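Local atomic coordinates of dual specificity protein phosphatase 15 (Homo sapiens, PDB entry 1YZ4), a protein that removes phosphate from phosphotyrosine, phosphoserine and phosphothreonine residues of proteins and may act on MAPK13, ATF2, ERBB3, PDGFRB and SNX6. Residues 38-43 with 95-100. The protein carries 1 engineered substitution. Residues are numbered along the deposited sequence; the frame is centred on the assembly and turned at random.
With BOG (octyl beta-D-glucopyranoside), chain C; SO4 (sulfate ion), chain D.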
loop_
_atom_site.group_PDB
_atom_site.type_symbol
_atom_site.label_atom_id
_atom_site.label_comp_id
_atom_site.label_asym_id
_atom_site.label_seq_id
_atom_site.Cartn_x
_atom_site.Cartn_y
_atom_site.Cartn_z
ATOM N N ILE A 38 -6.344 0.580 -3.977
ATOM C CA ILE A 38 -5.344 0.644 -5.015
ATOM C C ILE A 38 -5.219 -0.808 -5.431
ATOM O O ILE A 38 -4.874 -1.660 -4.614
ATOM C CB ILE A 38 -3.984 1.130 -4.491
ATOM C CG1 ILE A 38 -4.082 2.591 -4.040
ATOM C CG2 ILE A 38 -2.917 0.963 -5.581
ATOM C CD1 ILE A 38 -2.736 3.188 -3.651
ATOM N N SER A 39 -5.551 -1.098 -6.682
ATOM C CA SER A 39 -5.444 -2.456 -7.179
ATOM C C SER A 39 -4.187 -2.586 -8.030
ATOM O O SER A 39 -4.033 -1.901 -9.048
ATOM C CB SER A 39 -6.671 -2.820 -8.013
ATOM O OG SER A 39 -7.840 -2.779 -7.221
ATOM N N ILE A 40 -3.285 -3.453 -7.593
ATOM C CA ILE A 40 -2.051 -3.710 -8.312
ATOM C C ILE A 40 -2.231 -5.100 -8.902
ATOM O O ILE A 40 -1.879 -6.106 -8.282
ATOM C CB ILE A 40 -0.838 -3.701 -7.364
ATOM C CG1 ILE A 40 -0.883 -2.461 -6.471
ATOM C CG2 ILE A 40 0.444 -3.666 -8.169
ATOM C CD1 ILE A 40 0.140 -2.480 -5.357
ATOM N N HIS A 41 -2.804 -5.144 -10.100
ATOM C CA HIS A 41 -3.082 -6.401 -10.779
ATOM C C HIS A 41 -2.802 -6.204 -12.260
ATOM O O HIS A 41 -3.031 -5.119 -12.785
ATOM C CB HIS A 41 -4.553 -6.764 -10.563
ATOM C CG HIS A 41 -4.907 -8.158 -10.969
ATOM N ND1 HIS A 41 -4.247 -9.266 -10.477
ATOM C CD2 HIS A 41 -5.892 -8.631 -11.770
ATOM C CE1 HIS A 41 -4.814 -10.360 -10.955
ATOM N NE2 HIS A 41 -5.814 -10.002 -11.742
ATOM N N GLU A 42 -2.317 -7.244 -12.932
ATOM C CA GLU A 42 -2.008 -7.144 -14.358
ATOM C C GLU A 42 -3.206 -6.765 -15.228
ATOM O O GLU A 42 -3.044 -6.071 -16.227
ATOM C CB GLU A 42 -1.437 -8.461 -14.906
ATOM C CG GLU A 42 -0.137 -8.937 -14.287
ATOM C CD GLU A 42 -0.351 -9.799 -13.053
ATOM O OE1 GLU A 42 0.528 -10.644 -12.765
ATOM O OE2 GLU A 42 -1.384 -9.630 -12.368
ATOM N N SER A 43 -4.396 -7.224 -14.851
ATOM C CA SER A 43 -5.602 -6.961 -15.630
ATOM C C SER A 43 -6.700 -6.215 -14.875
ATOM O O SER A 43 -6.792 -6.296 -13.653
ATOM C CB SER A 43 -6.175 -8.285 -16.140
ATOM O OG SER A 43 -6.737 -9.037 -15.078
ATOM N N ILE A 95 1.333 -10.613 -0.866
ATOM C CA ILE A 95 2.702 -10.799 -0.400
ATOM C C ILE A 95 3.714 -9.703 -0.715
ATOM O O ILE A 95 4.247 -9.072 0.207
ATOM C CB ILE A 95 3.311 -12.130 -0.923
ATOM C CG1 ILE A 95 2.466 -13.321 -0.456
ATOM C CG2 ILE A 95 4.763 -12.265 -0.427
ATOM C CD1 ILE A 95 2.992 -14.679 -0.912
ATOM N N SER A 96 3.995 -9.473 -1.998
ATOM C CA SER A 96 5.019 -8.492 -2.336
ATOM C C SER A 96 4.641 -7.152 -2.965
ATOM O O SER A 96 5.152 -6.127 -2.524
ATOM C CB SER A 96 6.100 -9.158 -3.192
ATOM O OG SER A 96 5.674 -9.306 -4.522
ATOM N N ARG A 97 3.770 -7.147 -3.977
ATOM C CA ARG A 97 3.373 -5.901 -4.647
ATOM C C ARG A 97 2.686 -4.840 -3.772
ATOM O O ARG A 97 3.112 -3.682 -3.741
ATOM C CB ARG A 97 2.483 -6.206 -5.858
ATOM C CG ARG A 97 3.247 -6.693 -7.083
ATOM C CD ARG A 97 2.318 -7.161 -8.194
ATOM N NE ARG A 97 1.440 -8.253 -7.780
ATOM C CZ ARG A 97 0.685 -8.967 -8.618
ATOM N NH1 ARG A 97 0.699 -8.711 -9.918
ATOM N NH2 ARG A 97 -0.085 -9.943 -8.162
ATOM N N SER A 98 1.619 -5.222 -3.078
ATOM C CA SER A 98 0.909 -4.275 -2.225
ATOM C C SER A 98 1.812 -3.841 -1.072
ATOM O O SER A 98 1.778 -2.691 -0.621
ATOM C CB SER A 98 -0.367 -4.919 -1.667
ATOM O OG SER A 98 -0.071 -6.081 -0.902
ATOM N N THR A 99 2.625 -4.778 -0.607
ATOM C CA THR A 99 3.543 -4.535 0.497
ATOM C C THR A 99 4.562 -3.461 0.140
ATOM O O THR A 99 4.878 -2.590 0.949
ATOM C CB THR A 99 4.276 -5.836 0.872
ATOM O OG1 THR A 99 3.305 -6.862 1.127
ATOM C CG2 THR A 99 5.125 -5.640 2.106
ATOM N N THR A 100 5.066 -3.528 -1.085
ATOM C CA THR A 100 6.058 -2.578 -1.574
ATOM C C THR A 100 5.498 -1.149 -1.602
ATOM O O THR A 100 6.157 -0.196 -1.166
ATOM C CB THR A 100 6.506 -2.976 -3.003
ATOM O OG1 THR A 100 6.879 -4.361 -3.009
ATOM C CG2 THR A 100 7.688 -2.130 -3.460
HETATM C C1 BOG C . -2.222 -15.574 -10.534
HETATM O O1 BOG C . -2.221 -16.962 -10.887
HETATM C C2 BOG C . -0.825 -15.187 -9.969
HETATM O O2 BOG C . -0.539 -15.955 -8.815
HETATM C C3 BOG C . -0.818 -13.698 -9.611
HETATM O O3 BOG C . 0.452 -13.327 -9.114
HETATM C C4 BOG C . -1.127 -12.903 -10.873
HETATM O O4 BOG C . -1.126 -11.522 -10.564
HETATM C C5 BOG C . -2.516 -13.322 -11.430
HETATM O O5 BOG C . -2.501 -14.747 -11.704
HETATM C C6 BOG C . -2.824 -12.563 -12.720
HETATM O O6 BOG C . -4.030 -13.030 -13.302
HETATM C "C1'" BOG C . -3.517 -17.560 -11.041
HETATM C "C2'" BOG C . -3.440 -18.891 -10.324
HETATM C "C3'" BOG C . -3.619 -18.662 -8.838
HETATM C "C4'" BOG C . -3.528 -19.936 -8.017
HETATM C "C5'" BOG C . -3.723 -19.655 -6.523
HETATM C "C6'" BOG C . -2.882 -18.491 -6.014
HETATM C "C7'" BOG C . -3.127 -18.257 -4.546
HETATM C "C8'" BOG C . -2.300 -17.101 -4.051
HETATM S S SO4 D . 1.404 -10.238 -4.608
HETATM O O1 SO4 D . 0.560 -11.011 -5.510
HETATM O O2 SO4 D . 2.030 -9.142 -5.339
HETATM O O3 SO4 D . 0.612 -9.705 -3.521
HETATM O O4 SO4 D . 2.447 -11.071 -4.025
#
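R97 lies along I40 and reaches as far as E42, and its guanidinium illustrates how one arginine can be fixed by sharing its N-H groups among several acceptors. NE of R97 gives its hydrogen to sulfate O2 at 2.7 Å, and NH2 bonds sulfate O1. The other side of NH2 meets O4 of the octyl glucoside. NH1 of R97 bonds the backbone O of V58 and makes a salt bridge to OE2 of E42, whose hydrogen bond is weak at 3.3 Å. The carboxylate stands almost perpendicular to the guanidinium, their planes 81° apart, and approaches its edge; a bend at chi2 (88°) swings it there. OE2 of E42 has a shorter bond, 2.6 Å, from the glucoside O4, so the detergent hydroxyl bridges the two charged groups. One guanidinium face is covered by the backbone O of I40, 3.8 Å above its centre. Alongside the arginine stem, where the two side chains slide past each other in opposite directions, the I40 methyl CG2 packs on CB and CD of R97, while CD1 of I40, on the other branch, meets S98 CA at 3.7 Å.

The sulfate is gripped further by the amides of I95, S96 and R97, the S96 N-H pointing almost straight at O4 (174°); outside the two segments, A93 N and S91 OG also bind it. From just before helix 97-110, S96 O accepts both N and OG1 of T100, which reach it from opposite faces of its plane. The S98 amide turns to OG of S91, the engineered replacement at the predicted phosphocysteine position. Backbone amides and an arginine around an oxyanion, between the strand 87-91 and the start of helix 97-110, are the signature of the phosphate-binding P-loop of protein tyrosine phosphatases, with the sulfate probably occupying the substrate phosphate's place.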